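Local coordinates for protein aspartate aminotransferase, cytoplasmic (Schizosaccharomyces pombe 972h-, PDB 6JPK) that catalyses the reversible, pyridoxal-phosphate-dependent transfer of an amino group between L-aspartate and 2-oxoglutarate, giving oxaloacetate and L-glutamate, at residues R78-R89 with L307-E317. The protein carries 1 engineered substitution. Sequence-based numbering, arbitrary orientation.
With GOL (glycerol), chain D.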
ATOM      1  N   ARG A  78      -6.438  17.473  -0.138  1.00 10.26           N
ATOM      2  CA  ARG A  78      -5.502  18.557  -0.397  1.00 13.64           C
ATOM      3  C   ARG A  78      -4.160  18.037  -0.892  1.00 13.37           C
ATOM      4  O   ARG A  78      -3.385  18.812  -1.465  1.00 12.74           O
ATOM      5  CB  ARG A  78      -5.311  19.426   0.848  1.00 16.95           C
ATOM      6  CG  ARG A  78      -5.064  18.662   2.117  1.00 21.43           C
ATOM      7  CD  ARG A  78      -5.581  19.459   3.329  1.00 29.14           C
ATOM      8  NE  ARG A  78      -5.440  18.694   4.568  1.00 28.14           N
ATOM      9  CZ  ARG A  78      -4.277  18.519   5.181  1.00 26.86           C
ATOM     10  NH1 ARG A  78      -3.180  19.068   4.660  1.00 21.28           N
ATOM     11  NH2 ARG A  78      -4.208  17.804   6.304  1.00 27.28           N
ATOM     12  N   PHE A  79      -3.867  16.749  -0.678  1.00  8.42           N
ATOM     13  CA  PHE A  79      -2.703  16.161  -1.331  1.00  7.92           C
ATOM     14  C   PHE A  79      -2.979  15.857  -2.800  1.00  9.48           C
ATOM     15  O   PHE A  79      -2.205  16.263  -3.673  1.00  8.47           O
ATOM     16  CB  PHE A  79      -2.250  14.888  -0.616  1.00  7.60           C
ATOM     17  CG  PHE A  79      -1.249  14.077  -1.420  1.00  9.51           C
ATOM     18  CD1 PHE A  79       0.075  14.489  -1.526  1.00  7.29           C
ATOM     19  CD2 PHE A  79      -1.645  12.918  -2.088  1.00  7.17           C
ATOM     20  CE1 PHE A  79       0.992  13.752  -2.272  1.00  7.08           C
ATOM     21  CE2 PHE A  79      -0.729  12.164  -2.832  1.00  6.97           C
ATOM     22  CZ  PHE A  79       0.584  12.584  -2.924  1.00  6.92           C
ATOM     23  N   THR A  80      -4.060  15.120  -3.103  1.00  9.16           N
ATOM     24  CA  THR A  80      -4.269  14.728  -4.495  1.00 10.53           C
ATOM     25  C   THR A  80      -4.443  15.955  -5.379  1.00  9.55           C
ATOM     26  O   THR A  80      -3.956  15.981  -6.517  1.00  7.72           O
ATOM     27  CB  THR A  80      -5.473  13.790  -4.648  1.00  9.77           C
ATOM     28  OG1 THR A  80      -6.659  14.454  -4.201  1.00 10.49           O
ATOM     29  CG2 THR A  80      -5.272  12.471  -3.867  1.00  8.15           C
ATOM     30  N   LYS A  81      -5.111  16.996  -4.871  1.00  8.05           N
ATOM     31  CA  LYS A  81      -5.262  18.198  -5.686  1.00 10.85           C
ATOM     32  C   LYS A  81      -3.915  18.880  -5.910  1.00 12.24           C
ATOM     33  O   LYS A  81      -3.581  19.254  -7.038  1.00 11.34           O
ATOM     34  CB  LYS A  81      -6.257  19.168  -5.048  1.00 15.51           C
ATOM     35  CG  LYS A  81      -6.577  20.390  -5.933  1.00 23.22           C
ATOM     36  CD  LYS A  81      -7.492  21.372  -5.215  1.00 29.79           C
ATOM     37  CE  LYS A  81      -7.800  22.598  -6.070  1.00 33.78           C
ATOM     38  NZ  LYS A  81      -8.454  23.668  -5.254  1.00 34.14           N
ATOM     39  N   ALA A  82      -3.124  19.052  -4.841  1.00 10.41           N
ATOM     40  CA  ALA A  82      -1.822  19.712  -4.961  1.00  9.91           C
ATOM     41  C   ALA A  82      -0.846  18.899  -5.810  1.00 10.02           C
ATOM     42  O   ALA A  82      -0.021  19.471  -6.537  1.00  8.94           O
ATOM     43  CB  ALA A  82      -1.227  19.950  -3.574  1.00  8.24           C
ATOM     44  N   ALA A  83      -0.903  17.567  -5.715  1.00  7.68           N
ATOM     45  CA  ALA A  83      -0.010  16.731  -6.511  1.00  7.45           C
ATOM     46  C   ALA A  83      -0.263  16.919  -8.002  1.00 13.59           C
ATOM     47  O   ALA A  83       0.682  16.964  -8.803  1.00  7.44           O
ATOM     48  CB  ALA A  83      -0.189  15.262  -6.127  1.00  7.23           C
ATOM     49  N   ALA A  84      -1.539  17.023  -8.391  1.00  9.56           N
ATOM     50  CA  ALA A  84      -1.884  17.303  -9.781  1.00  8.56           C
ATOM     51  C   ALA A  84      -1.459  18.712 -10.186  1.00  9.76           C
ATOM     52  O   ALA A  84      -0.984  18.926 -11.310  1.00  8.00           O
ATOM     53  CB  ALA A  84      -3.387  17.123  -9.985  1.00  7.93           C
ATOM     54  N   GLU A  85      -1.654  19.691  -9.302  1.00  8.15           N
ATOM     55  CA  GLU A  85      -1.309  21.064  -9.655  1.00  8.40           C
ATOM     56  C   GLU A  85       0.181  21.209  -9.957  1.00  9.65           C
ATOM     57  O   GLU A  85       0.560  21.910 -10.905  1.00  8.46           O
ATOM     58  CB  GLU A  85      -1.733  22.025  -8.536  1.00 13.59           C
ATOM     59  CG  GLU A  85      -3.246  22.174  -8.443  1.00 26.58           C
ATOM     60  CD  GLU A  85      -3.721  23.029  -7.269  1.00 36.37           C
ATOM     61  OE1 GLU A  85      -4.746  23.733  -7.432  1.00 40.03           O
ATOM     62  OE2 GLU A  85      -3.090  22.993  -6.187  1.00 38.95           O
ATOM     63  N   VAL A  86       1.045  20.544  -9.179  1.00  8.09           N
ATOM     64  CA  VAL A  86       2.479  20.749  -9.396  1.00  8.05           C
ATOM     65  C   VAL A  86       2.930  20.093 -10.708  1.00 10.83           C
ATOM     66  O   VAL A  86       3.902  20.548 -11.328  1.00  7.99           O
ATOM     67  CB  VAL A  86       3.299  20.259  -8.182  1.00  9.85           C
ATOM     68  CG1 VAL A  86       3.297  18.737  -8.084  1.00  7.60           C
ATOM     69  CG2 VAL A  86       4.752  20.801  -8.242  1.00  7.98           C
ATOM     70  N   LEU A  87       2.213  19.053 -11.174  1.00  9.06           N
ATOM     71  CA  LEU A  87       2.501  18.447 -12.480  1.00 11.37           C
ATOM     72  C   LEU A  87       2.123  19.368 -13.629  1.00 11.18           C
ATOM     73  O   LEU A  87       2.779  19.360 -14.675  1.00  8.29           O
ATOM     74  CB  LEU A  87       1.728  17.136 -12.653  1.00 11.11           C
ATOM     75  CG  LEU A  87       2.138  15.924 -11.828  1.00 16.40           C
ATOM     76  CD1 LEU A  87       1.197  14.756 -12.110  1.00 15.98           C
ATOM     77  CD2 LEU A  87       3.595  15.555 -12.124  1.00 11.61           C
ATOM     78  N   PHE A  88       1.033  20.119 -13.477  1.00  8.17           N
ATOM     79  CA  PHE A  88       0.384  20.835 -14.564  1.00 10.75           C
ATOM     80  C   PHE A  88       0.320  22.332 -14.282  1.00 12.67           C
ATOM     81  O   PHE A  88      -0.683  22.991 -14.573  1.00  9.99           O
ATOM     82  CB  PHE A  88      -1.024  20.282 -14.814  1.00  8.50           C
ATOM     83  CG  PHE A  88      -1.040  18.839 -15.301  1.00 10.00           C
ATOM     84  CD1 PHE A  88      -0.482  18.500 -16.531  1.00  9.90           C
ATOM     85  CD2 PHE A  88      -1.613  17.839 -14.536  1.00 10.72           C
ATOM     86  CE1 PHE A  88      -0.489  17.178 -16.990  1.00 11.51           C
ATOM     87  CE2 PHE A  88      -1.626  16.516 -14.985  1.00 14.64           C
ATOM     88  CZ  PHE A  88      -1.056  16.188 -16.211  1.00 12.46           C
ATOM     89  N   ARG A  89       1.394  22.899 -13.736  1.00  8.76           N
ATOM     90  CA  ARG A  89       1.392  24.342 -13.496  1.00 13.93           C
ATOM     91  C   ARG A  89       1.110  25.153 -14.762  1.00 14.33           C
ATOM     92  O   ARG A  89       0.345  26.132 -14.668  1.00 15.31           O
ATOM     93  CB  ARG A  89       2.708  24.771 -12.817  1.00 11.12           C
ATOM     94  CG  ARG A  89       3.000  24.006 -11.500  1.00 14.04           C
ATOM     95  CD  ARG A  89       3.665  24.872 -10.413  1.00 17.47           C
ATOM     96  NE  ARG A  89       5.065  25.167 -10.713  1.00 21.66           N
ATOM     97  CZ  ARG A  89       5.798  26.089 -10.091  1.00 22.68           C
ATOM     98  NH1 ARG A  89       5.272  26.830  -9.118  1.00 18.94           N
ATOM     99  NH2 ARG A  89       7.063  26.274 -10.450  1.00 23.02           N
ATOM    100  N   LEU A 307       3.270  21.630  -0.527  1.00 11.23           N
ATOM    101  CA  LEU A 307       2.756  22.076  -1.820  1.00 11.54           C
ATOM    102  C   LEU A 307       1.773  23.237  -1.688  1.00 13.77           C
ATOM    103  O   LEU A 307       1.684  24.069  -2.595  1.00 11.09           O
ATOM    104  CB  LEU A 307       2.111  20.897  -2.557  1.00 12.48           C
ATOM    105  CG  LEU A 307       3.123  19.819  -2.982  1.00 13.12           C
ATOM    106  CD1 LEU A 307       2.456  18.523  -3.453  1.00  8.79           C
ATOM    107  CD2 LEU A 307       4.029  20.366  -4.065  1.00 15.61           C
ATOM    108  N   ASN A 308       1.046  23.326  -0.578  1.00  9.11           N
ATOM    109  CA  ASN A 308       0.048  24.375  -0.408  1.00 11.02           C
ATOM    110  C   ASN A 308       0.573  25.578   0.360  1.00 12.97           C
ATOM    111  O   ASN A 308      -0.180  26.530   0.574  1.00 12.88           O
ATOM    112  CB  ASN A 308      -1.197  23.805   0.284  1.00 11.17           C
ATOM    113  CG  ASN A 308      -1.959  22.847  -0.615  1.00 15.01           C
ATOM    114  OD1 ASN A 308      -2.329  23.204  -1.728  1.00 17.45           O
ATOM    115  ND2 ASN A 308      -2.150  21.619  -0.162  1.00 14.83           N
ATOM    116  N   SER A 309       1.844  25.574   0.761  1.00 11.28           N
ATOM    117  CA  SER A 309       2.439  26.716   1.452  1.00 10.25           C
ATOM    118  C   SER A 309       3.433  27.408   0.532  1.00 10.32           C
ATOM    119  O   SER A 309       4.438  26.790   0.152  1.00 10.25           O
ATOM    120  CB  SER A 309       3.141  26.275   2.741  1.00 10.28           C
ATOM    121  OG  SER A 309       4.066  27.280   3.157  1.00 12.41           O
ATOM    122  N   PRO A 310       3.211  28.667   0.144  1.00 14.40           N
ATOM    123  CA  PRO A 310       4.192  29.341  -0.724  1.00 12.25           C
ATOM    124  C   PRO A 310       5.609  29.336  -0.164  1.00 12.03           C
ATOM    125  O   PRO A 310       6.564  29.109  -0.919  1.00 11.09           O
ATOM    126  CB  PRO A 310       3.621  30.763  -0.839  1.00 16.88           C
ATOM    127  CG  PRO A 310       2.116  30.544  -0.752  1.00 18.65           C
ATOM    128  CD  PRO A 310       1.976  29.458   0.310  1.00 15.79           C
ATOM    129  N   GLN A 311       5.776  29.535   1.142  1.00 11.11           N
ATOM    130  CA  GLN A 311       7.122  29.588   1.697  1.00 11.25           C
ATOM    131  C   GLN A 311       7.755  28.200   1.769  1.00 10.82           C
ATOM    132  O   GLN A 311       8.917  28.025   1.392  1.00 10.77           O
ATOM    133  CB  GLN A 311       7.105  30.250   3.079  1.00 13.76           C
ATOM    134  CG  GLN A 311       8.509  30.421   3.625  1.00 21.51           C
ATOM    135  CD  GLN A 311       8.555  30.909   5.065  1.00 23.06           C
ATOM    136  OE1 GLN A 311       7.659  31.629   5.523  1.00 21.84           O
ATOM    137  NE2 GLN A 311       9.608  30.510   5.791  1.00 16.02           N
ATOM    138  N   LEU A 312       7.024  27.199   2.272  1.00 10.55           N
ATOM    139  CA  LEU A 312       7.575  25.844   2.271  1.00 10.34           C
ATOM    140  C   LEU A 312       7.862  25.373   0.849  1.00 10.01           C
ATOM    141  O   LEU A 312       8.883  24.721   0.599  1.00  9.66           O
ATOM    142  CB  LEU A 312       6.633  24.866   2.968  1.00  9.95           C
ATOM    143  CG  LEU A 312       6.501  24.946   4.487  1.00 15.29           C
ATOM    144  CD1 LEU A 312       5.484  23.923   4.985  1.00 12.55           C
ATOM    145  CD2 LEU A 312       7.865  24.712   5.132  1.00 13.44           C
ATOM    146  N   PHE A 313       6.980  25.712  -0.096  1.00  9.77           N
ATOM    147  CA  PHE A 313       7.215  25.351  -1.494  1.00  9.52           C
ATOM    148  C   PHE A 313       8.539  25.926  -1.983  1.00  9.68           C
ATOM    149  O   PHE A 313       9.343  25.218  -2.599  1.00  9.45           O
ATOM    150  CB  PHE A 313       6.061  25.831  -2.380  1.00  9.54           C
ATOM    151  CG  PHE A 313       6.086  25.266  -3.787  1.00 15.58           C
ATOM    152  CD1 PHE A 313       6.904  25.821  -4.775  1.00 16.18           C
ATOM    153  CD2 PHE A 313       5.263  24.203  -4.134  1.00 13.94           C
ATOM    154  CE1 PHE A 313       6.917  25.292  -6.079  1.00 10.12           C
ATOM    155  CE2 PHE A 313       5.268  23.684  -5.434  1.00 10.41           C
ATOM    156  CZ  PHE A 313       6.090  24.236  -6.398  1.00  8.84           C
ATOM    157  N   ALA A 314       8.781  27.213  -1.708  1.00 10.11           N
ATOM    158  CA  ALA A 314      10.035  27.840  -2.115  1.00 12.68           C
ATOM    159  C   ALA A 314      11.236  27.183  -1.438  1.00 13.74           C
ATOM    160  O   ALA A 314      12.297  27.028  -2.054  1.00 10.85           O
ATOM    161  CB  ALA A 314      10.005  29.339  -1.799  1.00 10.85           C
ATOM    162  N   GLU A 315      11.100  26.820  -0.160  1.00 10.32           N
ATOM    163  CA  GLU A 315      12.203  26.157   0.528  1.00 10.31           C
ATOM    164  C   GLU A 315      12.427  24.755  -0.019  1.00 12.60           C
ATOM    165  O   GLU A 315      13.572  24.305  -0.137  1.00  9.81           O
ATOM    166  CB  GLU A 315      11.936  26.136   2.033  1.00 10.51           C
ATOM    167  CG  GLU A 315      11.928  27.572   2.612  1.00 11.05           C
ATOM    168  CD  GLU A 315      11.408  27.669   4.032  1.00 17.33           C
ATOM    169  OE1 GLU A 315      11.360  26.630   4.718  1.00 17.06           O
ATOM    170  OE2 GLU A 315      11.072  28.803   4.470  1.00 20.63           O
ATOM    171  N   TRP A 316      11.347  24.055  -0.374  1.00  9.51           N
ATOM    172  CA  TRP A 316      11.495  22.760  -1.030  1.00  9.09           C
ATOM    173  C   TRP A 316      12.261  22.899  -2.342  1.00  9.05           C
ATOM    174  O   TRP A 316      13.132  22.072  -2.647  1.00  8.88           O
ATOM    175  CB  TRP A 316      10.120  22.124  -1.252  1.00  8.81           C
ATOM    176  CG  TRP A 316      10.127  20.814  -2.015  1.00  8.42           C
ATOM    177  CD1 TRP A 316      10.932  19.722  -1.789  1.00  8.24           C
ATOM    178  CD2 TRP A 316       9.266  20.454  -3.111  1.00  8.19           C
ATOM    179  NE1 TRP A 316      10.627  18.714  -2.688  1.00  7.93           N
ATOM    180  CE2 TRP A 316       9.612  19.139  -3.505  1.00  7.89           C
ATOM    181  CE3 TRP A 316       8.240  21.120  -3.798  1.00  8.25           C
ATOM    182  CZ2 TRP A 316       8.963  18.473  -4.552  1.00  7.66           C
ATOM    183  CZ3 TRP A 316       7.596  20.452  -4.853  1.00  8.01           C
ATOM    184  CH2 TRP A 316       7.971  19.147  -5.217  1.00  7.73           C
ATOM    185  N   GLU A 317      11.970  23.949  -3.122  1.00  9.22           N
ATOM    186  CA  GLU A 317      12.695  24.156  -4.377  1.00 11.55           C
ATOM    187  C   GLU A 317      14.185  24.368  -4.134  1.00 11.38           C
ATOM    188  O   GLU A 317      15.019  23.921  -4.936  1.00  9.56           O
ATOM    189  CB  GLU A 317      12.113  25.344  -5.151  1.00 10.21           C
ATOM    190  CG  GLU A 317      10.791  25.026  -5.862  1.00 13.70           C
ATOM    191  CD  GLU A 317      10.221  26.239  -6.582  1.00 18.36           C
ATOM    192  OE1 GLU A 317      10.192  27.339  -5.970  1.00 19.92           O
ATOM    193  OE2 GLU A 317       9.816  26.091  -7.760  1.00 17.82           O
TER
HETATM  194  C1  GOL D 502       2.681  27.631  -3.763  1.00 31.96           C
HETATM  195  O1  GOL D 502       1.995  27.002  -2.703  1.00 27.52           O
HETATM  196  C2  GOL D 502       2.310  26.857  -5.053  1.00 33.28           C
HETATM  197  O2  GOL D 502       1.045  27.199  -5.520  1.00 31.79           O
HETATM  198  C3  GOL D 502       3.422  27.196  -6.079  1.00 33.72           C
HETATM  199  O3  GOL D 502       3.179  26.383  -7.206  1.00 31.61           O
HETATM  200  O   HOH W   1      -0.889  23.396  -4.705  1.00 21.67           O
HETATM  201  O   HOH W   2       8.913  28.304  -8.986  1.00 26.93           O
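Val86, in the last turn of helix 77-87, and Arg89, just past its end, meet Phe313, while Ala82, one turn before Val86, packs on Leu307. Val86 CG2, anti to the backbone N, touches the Phe313 ring at its edge, 4.1 Å from CE2. The same methyl lies at the edge of the Trp316 indole. Leu307 spans the helix turn from Ala82 to Val86: its CB is 3.6 Å from Ala82 CB, and its CD2 is 4.2 Å from Val86 CB.

The Arg89 chain bends at chi2 and chi3 and brings its guanidinium to the Phe313 ring. Phe313 CZ lies 3.8 Å over one guanidinium face, toward its rim, with the two planes 35° apart. Arg89 NH1 donates to glycerol O3 (2.9 Å). The glycerol, probably from the crystallisation liquor, puts C3 over the centre of one Phe313 face and donates from O1 to Leu307 O. The rim of the other face rests on Trp316 CE3. Shortening Phe313 to an alanine would probably strip the Arg89 guanidinium of the ring over its face, leave Val86 CG2 with Trp316 alone of the two rings, and open a gap beside the indole.

Glu317 OE2 forms a long salt bridge with Arg89 NH2 (3.9 Å), by charge alone, since it lies well out of the guanidinium plane. Water 2 links the same two atoms more closely. At the other end, Asn308 ND2 makes weak hydrogen bonds to Arg78 O (3.3 Å) and Ala304 O.

Further out, Asn231 accepts from Arg89 NE, and Leu230 packs against Val86, Phe313 and Trp316. Trp316 NE1 is hydrogen-bonded to Asn256 O. By similarity the preceding Lys255 carries the cofactor, not attached here. Ser309 N-caps helix 310-340 through Leu312 N. The contact joins helix 77-87 to the junction of helices 297-308 and 310-340 in the fold-type I architecture of PLP-dependent enzymes.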